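PDB 5HMQ: 3-dehydroshikimate dehydratase from Pseudomonas putida, which converts 3-dehydroshikimate into protocatechuate with the help of a divalent metal ion, a step in the breakdown of quinate and shikimate. Local coordinates for residues Asn355-Ala359 with His360-Leu364; Arg75-Lys78 with Asn79-Arg82. All blocks are in the same frame, centred on the assembly; numbering follows the deposited sequence.

How the contacts relate
Contact 1 (355-359 with 360-364) ends a helix and turns the chain into a strand of the dioxygenase-like half; contact 2 (75-78 with 79-82) is the opening of a helix on the outside of the TIM barrel. Their centres lie about 62 Å apart, on opposite sides of the chain's centre, and they share no element. Both are partly buried. In contact 1 two phenylalanines and a histidine ring do most of the packing, and the closing backbone bonds are more bent than those of contact 2. Contact 2 is regular helix, with Gln77 and Lys78 exposed and Asn79, Leu80 and Arg82 buried. Each also meets the second subunit, contact 1 through several residues, contact 2 through Arg82.

Contact 1: residues Asn355-Ala359 with His360-Leu364; sequences NFFEA and HGPSL
Phe356 and His360 meet because their first torsions lean them together: CG of Phe356 stands opposite its own backbone N (chi1 -154°), while the imidazole of His360 lies beside its backbone N (chi1 -60°). ND1 of His360 thereby comes to sit over the centre of the Phe356 ring, 3.5 Å from CE1. The two rings are neither parallel nor perpendicular, their planes inclined at 36°. The same ND1 makes a weak bond back to Phe356 O, which also takes the backbone N of His360 at 2.9 Å, two donors from one residue on one carbonyl. At the far end of the imidazole, NE2 binds Asp245 O of the second subunit; this bond and the weak one at ND1 probably help fix the ring's rotation. Ser363 approaches the phenyl ring of Phe356 from another direction: OG lies in the ring plane at the edge, 3.3 Å from CD1. That hydroxyl donates to Gly361 O at 2.9 Å, coming from above the carbonyl plane and bridging two residues of the turn. Phe357 packs along the outgoing chain, its CE1 3.8 Å from Pro362 CD, and its carbonyl O accepts Gly361 N at 2.6 Å. Gly361 is where the chain leaves helical angles, with a positive phi, and Pro362 follows directly. From here the backbone enters strand 363-371, where Ser363 pairs with Ala304 of the neighbouring strand 295-304; Phe356 and Phe357 both rest on Ala304. The arrangement is a helix C-terminus closed by a glycine of positive phi and followed by proline, here the helix-to-strand connection of a VOC (glyoxalase-type) module.

Contact 2: residues Arg75-Lys78 with Asn79-Arg82; sequences RLQK and NLDR
Gln77 and Asp81 face each other one turn apart on helix 76-93, the helix of a beta-alpha-beta unit in the TIM barrel. NE2 of Gln77 lies 3.0 Å from OD1 of Asp81, but the bond is weak and strongly bent, and because OD1 also crowds the carbonyl O of Gln77 its placing is doubtful. A bend at chi2 (63°) turns the Gln77 amide along the helix. The amide's other atom, OE1, lies 3.7 Å from CD1 of Leu80, the two side chains crossing at about a right angle; CG of Leu80 also rests on Leu76 O. Beneath these side chains runs the regular i to i+4 bonding: Asn79 N to Arg75 O, Leu80 N to Leu76 O, Asp81 N to Gln77 O and Arg82 N to Lys78 O. Leu80 packs on Phe68 and on Leu121 and His125 of helix 112-128. Further round, Arg82, bent at chi3, makes a cation-pi contact with Phe65 and donates through NH2 to Arg66 O, while Tyr350 of the second subunit supplies another cation-pi partner. Asn79 is a further partner: Arg82 NH2 donates to its OD1 at 2.9 Å, almost straight at 178°, with OD1 in the guanidinium plane but NH2 above the Asn79 amide plane.

Contact 1: residues Asn355-Ala359 with His360-Leu364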
ATOM      1  N   ASN C 355      15.743  -0.450 -18.986  1.00 42.66           N
ATOM      2  CA  ASN C 355      15.479  -0.233 -17.567  1.00 44.62           C
ATOM      3  C   ASN C 355      14.159  -0.873 -17.157  1.00 46.41           C
ATOM      4  O   ASN C 355      14.075  -1.545 -16.121  1.00 47.60           O
ATOM      5  CB  ASN C 355      15.473   1.264 -17.254  1.00 47.17           C
ATOM      6  CG  ASN C 355      16.845   1.896 -17.390  1.00 46.01           C
ATOM      7  OD1 ASN C 355      17.863   1.202 -17.399  1.00 46.96           O
ATOM      8  ND2 ASN C 355      16.879   3.218 -17.502  1.00 45.13           N
ATOM      9  N   PHE C 356      13.117  -0.682 -17.971  1.00 47.62           N
ATOM     10  CA  PHE C 356      11.810  -1.251 -17.660  1.00 46.16           C
ATOM     11  C   PHE C 356      11.860  -2.773 -17.645  1.00 44.15           C
ATOM     12  O   PHE C 356      11.239  -3.413 -16.788  1.00 45.66           O
ATOM     13  CB  PHE C 356      10.777  -0.756 -18.673  1.00 46.84           C
ATOM     14  CG  PHE C 356       9.371  -0.733 -18.149  1.00 47.73           C
ATOM     15  CD1 PHE C 356       8.575  -1.865 -18.219  1.00 47.43           C
ATOM     16  CD2 PHE C 356       8.845   0.416 -17.588  1.00 46.40           C
ATOM     17  CE1 PHE C 356       7.279  -1.847 -17.742  1.00 45.33           C
ATOM     18  CE2 PHE C 356       7.551   0.440 -17.106  1.00 46.31           C
ATOM     19  CZ  PHE C 356       6.767  -0.693 -17.183  1.00 46.24           C
ATOM     20  N   PHE C 357      12.601  -3.370 -18.582  1.00 44.34           N
ATOM     21  CA  PHE C 357      12.738  -4.823 -18.604  1.00 46.00           C
ATOM     22  C   PHE C 357      13.477  -5.326 -17.370  1.00 49.57           C
ATOM     23  O   PHE C 357      13.081  -6.330 -16.768  1.00 48.59           O
ATOM     24  CB  PHE C 357      13.452  -5.264 -19.880  1.00 46.75           C
ATOM     25  CG  PHE C 357      13.833  -6.718 -19.891  1.00 49.25           C
ATOM     26  CD1 PHE C 357      12.865  -7.703 -20.012  1.00 49.87           C
ATOM     27  CD2 PHE C 357      15.162  -7.101 -19.788  1.00 49.15           C
ATOM     28  CE1 PHE C 357      13.213  -9.044 -20.023  1.00 51.39           C
ATOM     29  CE2 PHE C 357      15.518  -8.439 -19.800  1.00 48.69           C
ATOM     30  CZ  PHE C 357      14.543  -9.413 -19.918  1.00 49.28           C
ATOM     31  N   GLU C 358      14.559  -4.648 -16.981  1.00 47.84           N
ATOM     32  CA  GLU C 358      15.292  -5.068 -15.792  1.00 44.92           C
ATOM     33  C   GLU C 358      14.466  -4.860 -14.528  1.00 46.14           C
ATOM     34  O   GLU C 358      14.582  -5.641 -13.575  1.00 46.88           O
ATOM     35  CB  GLU C 358      16.616  -4.311 -15.696  1.00 44.52           C
ATOM     36  CG  GLU C 358      17.614  -4.635 -16.808  1.00 48.16           C
ATOM     37  CD  GLU C 358      18.071  -6.085 -16.803  1.00 52.56           C
ATOM     38  OE1 GLU C 358      18.165  -6.683 -15.709  1.00 50.78           O
ATOM     39  OE2 GLU C 358      18.347  -6.624 -17.896  1.00 53.39           O
ATOM     40  N   ALA C 359      13.635  -3.815 -14.501  1.00 44.69           N
ATOM     41  CA  ALA C 359      12.822  -3.514 -13.328  1.00 42.63           C
ATOM     42  C   ALA C 359      11.594  -4.413 -13.211  1.00 47.33           C
ATOM     43  O   ALA C 359      11.093  -4.616 -12.100  1.00 49.14           O
ATOM     44  CB  ALA C 359      12.392  -2.047 -13.350  1.00 43.05           C
ATOM     45  N   HIS C 360      11.057  -4.907 -14.333  1.00 48.68           N
ATOM     46  CA  HIS C 360       9.804  -5.652 -14.315  1.00 48.91           C
ATOM     47  C   HIS C 360       9.845  -6.999 -15.028  1.00 51.36           C
ATOM     48  O   HIS C 360       8.930  -7.805 -14.825  1.00 51.80           O
ATOM     49  CB  HIS C 360       8.670  -4.824 -14.942  1.00 47.96           C
ATOM     50  CG  HIS C 360       8.399  -3.528 -14.245  1.00 49.66           C
ATOM     51  ND1 HIS C 360       8.894  -2.323 -14.697  1.00 47.68           N
ATOM     52  CD2 HIS C 360       7.674  -3.245 -13.137  1.00 49.81           C
ATOM     53  CE1 HIS C 360       8.487  -1.355 -13.895  1.00 49.20           C
ATOM     54  NE2 HIS C 360       7.745  -1.888 -12.941  1.00 50.35           N
ATOM     55  N   GLY C 361      10.867  -7.277 -15.833  1.00 49.35           N
ATOM     56  CA  GLY C 361      10.868  -8.444 -16.686  1.00 46.90           C
ATOM     57  C   GLY C 361      10.166  -8.146 -17.996  1.00 48.57           C
ATOM     58  O   GLY C 361       9.935  -6.984 -18.345  1.00 48.08           O
ATOM     59  N   PRO C 362       9.811  -9.187 -18.750  1.00 48.04           N
ATOM     60  CA  PRO C 362       9.043  -8.973 -19.988  1.00 45.86           C
ATOM     61  C   PRO C 362       7.684  -8.375 -19.665  1.00 45.17           C
ATOM     62  O   PRO C 362       6.897  -8.950 -18.912  1.00 48.82           O
ATOM     63  CB  PRO C 362       8.931 -10.378 -20.588  1.00 48.06           C
ATOM     64  CG  PRO C 362       9.143 -11.307 -19.444  1.00 47.51           C
ATOM     65  CD  PRO C 362      10.059 -10.614 -18.484  1.00 45.80           C
ATOM     66  N   SER C 363       7.409  -7.211 -20.244  1.00 42.45           N
ATOM     67  CA  SER C 363       6.271  -6.417 -19.805  1.00 46.47           C
ATOM     68  C   SER C 363       5.933  -5.381 -20.865  1.00 44.78           C
ATOM     69  O   SER C 363       6.717  -5.110 -21.778  1.00 45.30           O
ATOM     70  CB  SER C 363       6.570  -5.735 -18.468  1.00 45.66           C
ATOM     71  OG  SER C 363       7.788  -5.013 -18.547  1.00 45.92           O
ATOM     72  N   LEU C 364       4.746  -4.796 -20.724  1.00 41.41           N
ATOM     73  CA  LEU C 364       4.333  -3.683 -21.570  1.00 44.75           C
ATOM     74  C   LEU C 364       4.887  -2.395 -20.975  1.00 45.24           C
ATOM     75  O   LEU C 364       4.453  -1.959 -19.904  1.00 45.98           O
ATOM     76  CB  LEU C 364       2.815  -3.621 -21.682  1.00 41.94           C
ATOM     77  CG  LEU C 364       2.261  -2.555 -22.630  1.00 43.37           C
ATOM     78  CD1 LEU C 364       2.534  -2.935 -24.075  1.00 43.99           C
ATOM     79  CD2 LEU C 364       0.775  -2.343 -22.402  1.00 43.38           C
TER

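Contact 2: residues Arg75-Lys78 with Asn79-Arg82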
ATOM      1  N   ARG C  75     -25.435  19.157  31.910  1.00 57.37           N
ATOM      2  CA  ARG C  75     -24.132  19.190  31.266  1.00 57.65           C
ATOM      3  C   ARG C  75     -24.021  20.294  30.224  1.00 57.51           C
ATOM      4  O   ARG C  75     -22.976  20.406  29.571  1.00 56.20           O
ATOM      5  CB  ARG C  75     -23.819  17.836  30.612  1.00 57.58           C
ATOM      6  CG  ARG C  75     -23.500  16.721  31.597  1.00 59.93           C
ATOM      7  CD  ARG C  75     -23.323  15.394  30.877  1.00 64.41           C
ATOM      8  NE  ARG C  75     -22.847  14.335  31.764  1.00 68.44           N
ATOM      9  CZ  ARG C  75     -22.712  13.062  31.402  1.00 66.57           C
ATOM     10  NH1 ARG C  75     -23.022  12.687  30.167  1.00 62.92           N
ATOM     11  NH2 ARG C  75     -22.272  12.165  32.273  1.00 64.93           N
ATOM     12  N   LEU C  76     -25.066  21.111  30.053  1.00 52.58           N
ATOM     13  CA  LEU C  76     -25.040  22.163  29.040  1.00 52.09           C
ATOM     14  C   LEU C  76     -23.875  23.117  29.262  1.00 51.77           C
ATOM     15  O   LEU C  76     -23.161  23.473  28.317  1.00 51.24           O
ATOM     16  CB  LEU C  76     -26.363  22.927  29.040  1.00 50.97           C
ATOM     17  CG  LEU C  76     -26.456  24.047  27.999  1.00 53.49           C
ATOM     18  CD1 LEU C  76     -26.297  23.489  26.593  1.00 53.83           C
ATOM     19  CD2 LEU C  76     -27.766  24.812  28.133  1.00 53.88           C
ATOM     20  N   GLN C  77     -23.674  23.555  30.507  1.00 51.17           N
ATOM     21  CA  GLN C  77     -22.574  24.469  30.787  1.00 50.60           C
ATOM     22  C   GLN C  77     -21.226  23.808  30.531  1.00 51.32           C
ATOM     23  O   GLN C  77     -20.286  24.461  30.061  1.00 50.56           O
ATOM     24  CB  GLN C  77     -22.654  24.983  32.224  1.00 51.45           C
ATOM     25  CG  GLN C  77     -21.589  26.022  32.536  1.00 50.77           C
ATOM     26  CD  GLN C  77     -21.744  27.276  31.693  1.00 51.39           C
ATOM     27  OE1 GLN C  77     -22.842  27.606  31.245  1.00 53.52           O
ATOM     28  NE2 GLN C  77     -20.633  27.961  31.441  1.00 47.37           N
ATOM     29  N   LYS C  78     -21.109  22.513  30.831  1.00 47.80           N
ATOM     30  CA  LYS C  78     -19.856  21.813  30.565  1.00 50.68           C
ATOM     31  C   LYS C  78     -19.574  21.744  29.069  1.00 49.94           C
ATOM     32  O   LYS C  78     -18.417  21.843  28.642  1.00 47.61           O
ATOM     33  CB  LYS C  78     -19.895  20.411  31.175  1.00 52.20           C
ATOM     34  CG  LYS C  78     -18.560  19.680  31.140  1.00 54.78           C
ATOM     35  CD  LYS C  78     -18.656  18.318  31.811  1.00 55.97           C
ATOM     36  CE  LYS C  78     -17.313  17.608  31.822  1.00 53.56           C
ATOM     37  NZ  LYS C  78     -17.393  16.294  32.523  1.00 55.95           N
ATOM     38  N   ASN C  79     -20.620  21.584  28.256  1.00 46.21           N
ATOM     39  CA  ASN C  79     -20.442  21.579  26.809  1.00 46.91           C
ATOM     40  C   ASN C  79     -20.050  22.956  26.286  1.00 46.97           C
ATOM     41  O   ASN C  79     -19.293  23.056  25.314  1.00 47.24           O
ATOM     42  CB  ASN C  79     -21.722  21.093  26.131  1.00 47.60           C
ATOM     43  CG  ASN C  79     -21.850  19.580  26.143  1.00 52.32           C
ATOM     44  OD1 ASN C  79     -20.859  18.861  25.999  1.00 51.28           O
ATOM     45  ND2 ASN C  79     -23.073  19.089  26.326  1.00 53.78           N
ATOM     46  N   LEU C  80     -20.543  24.024  26.919  1.00 43.38           N
ATOM     47  CA  LEU C  80     -20.133  25.371  26.533  1.00 45.99           C
ATOM     48  C   LEU C  80     -18.684  25.642  26.921  1.00 45.80           C
ATOM     49  O   LEU C  80     -17.942  26.281  26.168  1.00 46.90           O
ATOM     50  CB  LEU C  80     -21.066  26.399  27.172  1.00 45.17           C
ATOM     51  CG  LEU C  80     -22.517  26.367  26.689  1.00 46.08           C
ATOM     52  CD1 LEU C  80     -23.397  27.240  27.556  1.00 47.01           C
ATOM     53  CD2 LEU C  80     -22.584  26.824  25.242  1.00 43.75           C
ATOM     54  N   ASP C  81     -18.262  25.145  28.089  1.00 48.48           N
ATOM     55  CA  ASP C  81     -16.859  25.241  28.483  1.00 48.07           C
ATOM     56  C   ASP C  81     -15.955  24.542  27.479  1.00 45.61           C
ATOM     57  O   ASP C  81     -14.868  25.038  27.156  1.00 46.01           O
ATOM     58  CB  ASP C  81     -16.676  24.638  29.876  1.00 49.28           C
ATOM     59  CG  ASP C  81     -17.353  25.453  30.960  1.00 50.91           C
ATOM     60  OD1 ASP C  81     -18.290  26.215  30.646  1.00 51.32           O
ATOM     61  OD2 ASP C  81     -16.988  25.277  32.142  1.00 51.41           O
ATOM     62  N   ARG C  82     -16.392  23.390  26.971  1.00 42.48           N
ATOM     63  CA  ARG C  82     -15.640  22.703  25.927  1.00 44.42           C
ATOM     64  C   ARG C  82     -15.606  23.526  24.645  1.00 45.39           C
ATOM     65  O   ARG C  82     -14.567  23.607  23.979  1.00 43.64           O
ATOM     66  CB  ARG C  82     -16.241  21.314  25.694  1.00 44.02           C
ATOM     67  CG  ARG C  82     -15.616  20.514  24.564  1.00 46.55           C
ATOM     68  CD  ARG C  82     -16.038  19.050  24.639  1.00 47.64           C
ATOM     69  NE  ARG C  82     -17.486  18.870  24.554  1.00 46.82           N
ATOM     70  CZ  ARG C  82     -18.135  18.504  23.456  1.00 46.71           C
ATOM     71  NH1 ARG C  82     -17.472  18.281  22.329  1.00 45.17           N
ATOM     72  NH2 ARG C  82     -19.454  18.362  23.483  1.00 46.88           N
TER